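Local coordinates for protein inosine-uridine nucleoside N-ribohydrolase (Xanthomonas oryzae pv. oryzae, PDB 4P5F) that is the type III effector XopQ, which binds calcium and adenosine diphosphate ribose and probably hydrolyses N-glycosyl bonds as nucleoside hydrolases do, at residues Gly189-Asp194 and Ala209-Ala214; Leu221-Lys226 and Ser345-Val350. One frame throughout, in Å; residues are numbered along the deposited sequence.

Interactions 1 and 2 build adjoining layers of a Rossmann-like fold. In interaction 1 the loop 189-194 lies against helix 204-217; in interaction 2 the strand that follows this helix, 221-224, pairs in parallel with strand 347-350. Their centres are 11 Å apart, and they meet through packing: Val191 CG2 lies 3.8 Å from Val347 CG1, and Ala214 CB lies 3.9 Å from Leu221 CG. The loop therefore touches strand 347-350, and the helix touches strand 221-224. Neither contact includes a ligand of the bound calcium ion, which lies about 13 Å from the side chain of Tyr211 and about 11 Å from that of Leu224.

Interaction 1 (Gly189-Asp194 and Ala209-Ala214); sequences GLVQPD and ALYRRA
Pro193 lies over one face of the Tyr211 ring, and this pair forms the centre of the contact between the loop 189-194 and helix 204-217. The two side chains slide past each other in opposite directions. Pro193 CB stands 3.8 Å from the ring centroid and 14° off the ring normal, a CH-pi contact, while CD reaches the other end of the ring, 3.5 Å from Tyr211 CD2. A proline suits this place because its compact, rigid ring can lay CB and CD over the aromatic face. Tyr211 turns its CG anti to its own carbonyl carbon (chi1 -73°), which carries the ring out from the helix to the loop. Val191 O lies near the ring plane, at its edge, closest to Tyr211 CB at 4.0 Å, and Val191 CG1 adds a looser apolar contact. The tyrosine hydroxyl is bonded beyond the contact, to the backbone oxygen of Gly180.

At the next helix residue, Arg212, the side chain of Leu190 crosses at about a right angle, with Leu190 CD1 4.1 Å from Arg212 CG. The arginine meets the leucine through this CG, and a bend at chi3 (-72°) turns its guanidinium aside to a salt bridge with Asp186. Its NH2 also donates to a water, at 3.2 Å, that in turn donates to Gln192 OE1, at 3.0 Å; Gln192 NE2 is held by Ala184 O. Direct contact here is therefore apolar and aromatic, while polar linkage across the two segments runs through water, leaving the charged and amide ends to be satisfied chiefly by the preceding loop.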
ATOM      1  N   GLY A 189      -2.888  10.954 -25.449  1.00 26.46           N
ATOM      2  CA  GLY A 189      -1.814  10.006 -25.245  1.00 23.87           C
ATOM      3  C   GLY A 189      -1.383   9.927 -23.796  1.00 18.73           C
ATOM      4  O   GLY A 189      -0.371   9.307 -23.490  1.00 25.47           O
ATOM      5  N   LEU A 190      -2.144  10.552 -22.899  1.00 23.93           N
ATOM      6  CA  LEU A 190      -1.856  10.440 -21.469  1.00 19.96           C
ATOM      7  C   LEU A 190      -2.202   9.042 -20.972  1.00 19.03           C
ATOM      8  O   LEU A 190      -3.166   8.423 -21.432  1.00 22.24           O
ATOM      9  CB  LEU A 190      -2.622  11.491 -20.656  1.00 20.99           C
ATOM     10  CG  LEU A 190      -2.336  12.961 -20.939  1.00 20.37           C
ATOM     11  CD1 LEU A 190      -2.813  13.849 -19.798  1.00 19.73           C
ATOM     12  CD2 LEU A 190      -0.849  13.167 -21.201  1.00 19.38           C
ATOM     13  N   VAL A 191      -1.415   8.532 -20.035  1.00 18.58           N
ATOM     14  CA  VAL A 191      -1.760   7.274 -19.397  1.00 18.25           C
ATOM     15  C   VAL A 191      -3.035   7.506 -18.582  1.00 19.27           C
ATOM     16  O   VAL A 191      -3.279   8.618 -18.102  1.00 19.59           O
ATOM     17  CB  VAL A 191      -0.601   6.736 -18.542  1.00 17.96           C
ATOM     18  CG1 VAL A 191      -0.993   5.447 -17.804  1.00 18.76           C
ATOM     19  CG2 VAL A 191       0.619   6.493 -19.429  1.00 25.18           C
ATOM     20  N   GLN A 192      -3.871   6.477 -18.482  1.00 15.76           N
ATOM     21  CA  GLN A 192      -5.123   6.572 -17.740  1.00 15.06           C
ATOM     22  C   GLN A 192      -5.359   5.283 -16.961  1.00 16.83           C
ATOM     23  O   GLN A 192      -4.780   4.241 -17.300  1.00 15.25           O
ATOM     24  CB  GLN A 192      -6.290   6.919 -18.671  1.00 18.82           C
ATOM     25  CG  GLN A 192      -6.631   5.881 -19.714  1.00 21.95           C
ATOM     26  CD  GLN A 192      -7.750   6.336 -20.646  1.00 24.60           C
ATOM     27  OE1 GLN A 192      -8.482   7.290 -20.360  1.00 25.70           O
ATOM     28  NE2 GLN A 192      -7.877   5.658 -21.777  1.00 26.64           N
ATOM     29  N   PRO A 193      -6.160   5.355 -15.878  1.00 13.84           N
ATOM     30  CA  PRO A 193      -6.354   4.165 -15.042  1.00 13.83           C
ATOM     31  C   PRO A 193      -7.193   3.086 -15.691  1.00 14.57           C
ATOM     32  O   PRO A 193      -8.053   3.345 -16.520  1.00 13.27           O
ATOM     33  CB  PRO A 193      -7.090   4.704 -13.807  1.00 11.49           C
ATOM     34  CG  PRO A 193      -7.723   5.965 -14.270  1.00 13.23           C
ATOM     35  CD  PRO A 193      -6.766   6.551 -15.269  1.00 10.07           C
ATOM     36  N   ASP A 194      -6.912   1.865 -15.267  1.00 17.27           N
ATOM     37  CA  ASP A 194      -7.670   0.682 -15.592  1.00 19.98           C
ATOM     38  C   ASP A 194      -8.877   0.674 -14.676  1.00 21.55           C
ATOM     39  O   ASP A 194      -8.722   0.892 -13.481  1.00 18.39           O
ATOM     40  CB  ASP A 194      -6.794  -0.505 -15.225  1.00 19.31           C
ATOM     41  CG  ASP A 194      -7.236  -1.768 -15.855  1.00 22.18           C
ATOM     42  OD1 ASP A 194      -8.444  -1.897 -16.119  1.00 25.71           O
ATOM     43  OD2 ASP A 194      -6.365  -2.641 -16.073  1.00 29.27           O
ATOM     44  N   ALA A 209      -8.835  11.600 -12.566  1.00 12.95           N
ATOM     45  CA  ALA A 209      -8.411  12.972 -12.339  1.00 14.40           C
ATOM     46  C   ALA A 209      -6.975  13.041 -11.810  1.00 13.76           C
ATOM     47  O   ALA A 209      -6.226  13.950 -12.161  1.00 12.11           O
ATOM     48  CB  ALA A 209      -9.375  13.685 -11.400  1.00 12.63           C
ATOM     49  N   LEU A 210      -6.594  12.077 -10.972  1.00 12.62           N
ATOM     50  CA  LEU A 210      -5.224  12.018 -10.442  1.00 13.93           C
ATOM     51  C   LEU A 210      -4.180  11.692 -11.512  1.00 15.20           C
ATOM     52  O   LEU A 210      -3.178  12.401 -11.616  1.00 16.81           O
ATOM     53  CB  LEU A 210      -5.112  11.029  -9.281  1.00 13.30           C
ATOM     54  CG  LEU A 210      -3.709  10.893  -8.681  1.00 12.72           C
ATOM     55  CD1 LEU A 210      -3.222  12.214  -8.145  1.00 15.21           C
ATOM     56  CD2 LEU A 210      -3.668   9.838  -7.583  1.00 18.17           C
ATOM     57  N   TYR A 211      -4.396  10.612 -12.272  1.00 10.50           N
ATOM     58  CA  TYR A 211      -3.487  10.232 -13.358  1.00 16.31           C
ATOM     59  C   TYR A 211      -3.325  11.393 -14.357  1.00 15.84           C
ATOM     60  O   TYR A 211      -2.215  11.718 -14.758  1.00 15.12           O
ATOM     61  CB  TYR A 211      -3.976   8.984 -14.138  1.00  9.78           C
ATOM     62  CG  TYR A 211      -3.861   7.618 -13.460  1.00 10.00           C
ATOM     63  CD1 TYR A 211      -4.246   7.431 -12.141  1.00 12.11           C
ATOM     64  CD2 TYR A 211      -3.413   6.498 -14.175  1.00 14.98           C
ATOM     65  CE1 TYR A 211      -4.173   6.178 -11.539  1.00 14.24           C
ATOM     66  CE2 TYR A 211      -3.321   5.235 -13.580  1.00 11.23           C
ATOM     67  CZ  TYR A 211      -3.704   5.085 -12.266  1.00 13.63           C
ATOM     68  OH  TYR A 211      -3.657   3.851 -11.669  1.00 13.99           O
ATOM     69  N   ARG A 212      -4.439  12.004 -14.752  1.00 15.64           N
ATOM     70  CA  ARG A 212      -4.412  13.093 -15.730  1.00 16.60           C
ATOM     71  C   ARG A 212      -3.719  14.346 -15.197  1.00 18.54           C
ATOM     72  O   ARG A 212      -2.807  14.869 -15.833  1.00 16.89           O
ATOM     73  CB  ARG A 212      -5.829  13.459 -16.183  1.00 19.08           C
ATOM     74  CG  ARG A 212      -5.871  14.637 -17.157  1.00 23.41           C
ATOM     75  CD  ARG A 212      -7.236  14.784 -17.832  1.00 23.37           C
ATOM     76  NE  ARG A 212      -7.467  13.723 -18.807  1.00 28.82           N
ATOM     77  CZ  ARG A 212      -8.301  12.704 -18.622  1.00 29.13           C
ATOM     78  NH1 ARG A 212      -8.984  12.604 -17.487  1.00 28.92           N
ATOM     79  NH2 ARG A 212      -8.448  11.780 -19.568  1.00 24.93           N
ATOM     80  N   ARG A 213      -4.163  14.828 -14.035  1.00 16.37           N
ATOM     81  CA  ARG A 213      -3.630  16.069 -13.479  1.00 15.12           C
ATOM     82  C   ARG A 213      -2.157  15.951 -13.094  1.00 17.33           C
ATOM     83  O   ARG A 213      -1.412  16.923 -13.198  1.00 17.69           O
ATOM     84  CB  ARG A 213      -4.446  16.553 -12.272  1.00 13.32           C
ATOM     85  CG  ARG A 213      -4.181  18.002 -11.898  1.00 15.96           C
ATOM     86  CD  ARG A 213      -4.766  18.973 -12.956  1.00 20.62           C
ATOM     87  NE  ARG A 213      -4.395  20.366 -12.698  1.00 24.38           N
ATOM     88  CZ  ARG A 213      -4.287  21.306 -13.639  1.00 29.28           C
ATOM     89  NH1 ARG A 213      -4.514  21.009 -14.914  1.00 23.96           N
ATOM     90  NH2 ARG A 213      -3.940  22.546 -13.310  1.00 31.21           N
ATOM     91  N   ALA A 214      -1.731  14.775 -12.647  1.00 13.09           N
ATOM     92  CA  ALA A 214      -0.316  14.606 -12.347  1.00 16.74           C
ATOM     93  C   ALA A 214       0.495  14.866 -13.621  1.00 17.62           C
ATOM     94  O   ALA A 214       1.503  15.552 -13.581  1.00 17.42           O
ATOM     95  CB  ALA A 214      -0.028  13.222 -11.792  1.00 11.49           C
TER
HETATM   96  O   HOH W   1      -9.245   9.052 -18.111  1.00 17.84           O

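Interaction 2 (Leu221-Lys226 and Ser345-Val350); sequences LRILTK and SPVEHV
Arg222 and Glu348 are paired neighbours on parallel strands, and their side chains run side by side in the same direction. From CB, Arg222 extends with CG anti to the backbone N (chi1 -174°), and CG passes Val350 CG2 at 4.2 Å. A bend about the CG-CD bond (chi3) brings CD to 4.0 Å from Glu348 OE1 and turns the guanidinium edge to the carboxylate. NE donates to Glu348 OE1 at 2.8 Å and NH2 to the same oxygen at 2.6 Å, a side-on salt bridge. OE1 lies near the guanidinium plane, although the two planar groups are turned 45° apart; NH2 is met by the syn lone pair of OE1, whereas NE comes nearly along its C-O axis. NH1 is bonded to Ala324 O in helix 317-325. Arginine suits this partly exposed place because its aliphatic stem packs while its head bonds on two sides.

The backbones form a parallel ladder, including Ile223 N to Glu348 O and Val350 N to Ile223 O, both 2.8 Å, and Thr225 N to Val350 O. Beside it, His349 NE2 donates to Thr225 OG1 at 2.8 Å, in the imidazole plane; that hydroxyl also bonds Glu227.

Strand 221-224 is flanked by strand 172-178 and strand 347-350. Leu221, Ile223 and Val347 face helix 204-217, whereas Leu224, on the other face with Arg222 and Val350, packs against helix 317-325.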
ATOM      1  N   LEU A 221       4.880  10.120 -12.423  1.00 12.79           N
ATOM      2  CA  LEU A 221       3.975   9.079 -11.934  1.00 13.02           C
ATOM      3  C   LEU A 221       4.643   7.720 -12.051  1.00 14.98           C
ATOM      4  O   LEU A 221       5.193   7.384 -13.104  1.00 20.58           O
ATOM      5  CB  LEU A 221       2.725   9.005 -12.817  1.00 13.95           C
ATOM      6  CG  LEU A 221       1.378   9.681 -12.573  1.00 25.27           C
ATOM      7  CD1 LEU A 221       0.390   9.142 -13.604  1.00 15.45           C
ATOM      8  CD2 LEU A 221       0.849   9.468 -11.155  1.00 19.91           C
ATOM      9  N   ARG A 222       4.564   6.916 -11.003  1.00 10.64           N
ATOM     10  CA  ARG A 222       5.047   5.544 -11.064  1.00 15.81           C
ATOM     11  C   ARG A 222       3.931   4.605 -10.629  1.00 14.39           C
ATOM     12  O   ARG A 222       3.495   4.645  -9.478  1.00 13.62           O
ATOM     13  CB  ARG A 222       6.287   5.356 -10.189  1.00 14.72           C
ATOM     14  CG  ARG A 222       6.943   3.981 -10.320  1.00 16.33           C
ATOM     15  CD  ARG A 222       8.291   3.933  -9.594  1.00 14.83           C
ATOM     16  NE  ARG A 222       9.293   4.705 -10.319  1.00 17.80           N
ATOM     17  CZ  ARG A 222      10.530   4.939  -9.891  1.00 20.95           C
ATOM     18  NH1 ARG A 222      10.944   4.486  -8.714  1.00 18.26           N
ATOM     19  NH2 ARG A 222      11.354   5.646 -10.647  1.00 24.31           N
ATOM     20  N   ILE A 223       3.457   3.784 -11.562  1.00 13.35           N
ATOM     21  CA  ILE A 223       2.344   2.873 -11.308  1.00 13.79           C
ATOM     22  C   ILE A 223       2.846   1.437 -11.145  1.00 13.44           C
ATOM     23  O   ILE A 223       3.399   0.852 -12.075  1.00 13.97           O
ATOM     24  CB  ILE A 223       1.315   2.899 -12.457  1.00 15.69           C
ATOM     25  CG1 ILE A 223       1.082   4.327 -12.963  1.00 15.65           C
ATOM     26  CG2 ILE A 223       0.026   2.187 -12.060  1.00  9.04           C
ATOM     27  CD1 ILE A 223       0.498   5.253 -11.942  1.00 17.85           C
ATOM     28  N   LEU A 224       2.659   0.880  -9.956  1.00 11.70           N
ATOM     29  CA  LEU A 224       2.953  -0.524  -9.712  1.00 10.40           C
ATOM     30  C   LEU A 224       1.636  -1.292  -9.796  1.00 12.62           C
ATOM     31  O   LEU A 224       0.648  -0.937  -9.139  1.00 10.54           O
ATOM     32  CB  LEU A 224       3.648  -0.730  -8.356  1.00  9.73           C
ATOM     33  CG  LEU A 224       4.137  -2.153  -8.039  1.00 14.24           C
ATOM     34  CD1 LEU A 224       5.465  -2.120  -7.326  1.00  9.86           C
ATOM     35  CD2 LEU A 224       3.108  -2.952  -7.223  1.00 11.89           C
ATOM     36  N   THR A 225       1.612  -2.316 -10.646  1.00 10.33           N
ATOM     37  CA  THR A 225       0.412  -3.099 -10.897  1.00 12.07           C
ATOM     38  C   THR A 225       0.507  -4.480 -10.233  1.00 15.07           C
ATOM     39  O   THR A 225       1.580  -4.893  -9.787  1.00 13.76           O
ATOM     40  CB  THR A 225       0.135  -3.235 -12.416  1.00 16.69           C
ATOM     41  OG1 THR A 225       1.254  -3.859 -13.054  1.00 17.75           O
ATOM     42  CG2 THR A 225      -0.085  -1.872 -13.048  1.00 12.31           C
ATOM     43  N   LYS A 226      -0.608  -5.200 -10.180  1.00 14.05           N
ATOM     44  CA  LYS A 226      -0.673  -6.404  -9.351  1.00 15.43           C
ATOM     45  C   LYS A 226       0.343  -7.476  -9.744  1.00 17.66           C
ATOM     46  O   LYS A 226       0.850  -8.181  -8.887  1.00 17.86           O
ATOM     47  CB  LYS A 226      -2.092  -6.986  -9.323  1.00 15.98           C
ATOM     48  CG  LYS A 226      -2.601  -7.465 -10.676  1.00 23.04           C
ATOM     49  CD  LYS A 226      -3.974  -8.126 -10.534  1.00 23.89           C
ATOM     50  CE  LYS A 226      -4.904  -7.717 -11.643  1.00 29.31           C
ATOM     51  NZ  LYS A 226      -4.403  -8.166 -12.964  1.00 35.67           N
ATOM     52  N   SER A 345       5.263  14.577 -19.595  1.00 22.50           N
ATOM     53  CA  SER A 345       5.472  14.295 -18.175  1.00 19.20           C
ATOM     54  C   SER A 345       5.660  12.787 -17.988  1.00 16.87           C
ATOM     55  O   SER A 345       4.888  11.997 -18.536  1.00 20.58           O
ATOM     56  CB  SER A 345       4.298  14.799 -17.343  1.00 18.39           C
ATOM     57  OG  SER A 345       4.581  14.646 -15.965  1.00 21.43           O
ATOM     58  N   PRO A 346       6.701  12.381 -17.243  1.00 14.98           N
ATOM     59  CA  PRO A 346       7.095  10.962 -17.151  1.00 13.91           C
ATOM     60  C   PRO A 346       6.061  10.063 -16.458  1.00 20.07           C
ATOM     61  O   PRO A 346       5.458  10.461 -15.450  1.00 15.10           O
ATOM     62  CB  PRO A 346       8.381  11.002 -16.310  1.00 15.70           C
ATOM     63  CG  PRO A 346       8.854  12.402 -16.364  1.00 18.94           C
ATOM     64  CD  PRO A 346       7.633  13.264 -16.524  1.00 15.80           C
ATOM     65  N   VAL A 347       5.857   8.863 -17.001  1.00 15.62           N
ATOM     66  CA  VAL A 347       5.007   7.853 -16.366  1.00 15.52           C
ATOM     67  C   VAL A 347       5.682   6.485 -16.475  1.00 18.38           C
ATOM     68  O   VAL A 347       5.998   6.021 -17.562  1.00 16.21           O
ATOM     69  CB  VAL A 347       3.605   7.782 -16.995  1.00 14.00           C
ATOM     70  CG1 VAL A 347       2.741   6.745 -16.263  1.00 20.04           C
ATOM     71  CG2 VAL A 347       2.919   9.148 -16.964  1.00 15.17           C
ATOM     72  N   GLU A 348       5.937   5.858 -15.340  1.00 16.79           N
ATOM     73  CA  GLU A 348       6.622   4.577 -15.345  1.00 22.95           C
ATOM     74  C   GLU A 348       5.711   3.465 -14.875  1.00 25.13           C
ATOM     75  O   GLU A 348       4.856   3.669 -14.002  1.00 21.80           O
ATOM     76  CB  GLU A 348       7.855   4.618 -14.457  1.00 19.85           C
ATOM     77  CG  GLU A 348       9.012   5.438 -15.005  1.00 18.22           C
ATOM     78  CD  GLU A 348      10.170   5.428 -14.045  1.00 26.93           C
ATOM     79  OE1 GLU A 348       9.924   5.639 -12.837  1.00 24.08           O
ATOM     80  OE2 GLU A 348      11.313   5.174 -14.479  1.00 37.56           O
ATOM     81  N   HIS A 349       5.903   2.288 -15.457  1.00 22.25           N
ATOM     82  CA  HIS A 349       5.165   1.103 -15.049  1.00 19.90           C
ATOM     83  C   HIS A 349       6.092   0.113 -14.344  1.00 20.34           C
ATOM     84  O   HIS A 349       7.196  -0.165 -14.810  1.00 19.98           O
ATOM     85  CB  HIS A 349       4.506   0.439 -16.266  1.00 22.46           C
ATOM     86  CG  HIS A 349       3.826  -0.857 -15.948  1.00 23.26           C
ATOM     87  ND1 HIS A 349       3.784  -1.915 -16.834  1.00 26.53           N
ATOM     88  CD2 HIS A 349       3.171  -1.267 -14.837  1.00 16.04           C
ATOM     89  CE1 HIS A 349       3.133  -2.923 -16.279  1.00 20.08           C
ATOM     90  NE2 HIS A 349       2.754  -2.555 -15.065  1.00 22.97           N
ATOM     91  N   VAL A 350       5.660  -0.401 -13.198  1.00 19.78           N
ATOM     92  CA  VAL A 350       6.352  -1.546 -12.613  1.00 17.20           C
ATOM     93  C   VAL A 350       5.388  -2.729 -12.617  1.00 22.69           C
ATOM     94  O   VAL A 350       4.442  -2.770 -11.813  1.00 18.51           O
ATOM     95  CB  VAL A 350       6.856  -1.274 -11.171  1.00 19.11           C
ATOM     96  CG1 VAL A 350       7.586  -2.489 -10.619  1.00 16.25           C
ATOM     97  CG2 VAL A 350       7.757  -0.047 -11.128  1.00 17.37           C
TER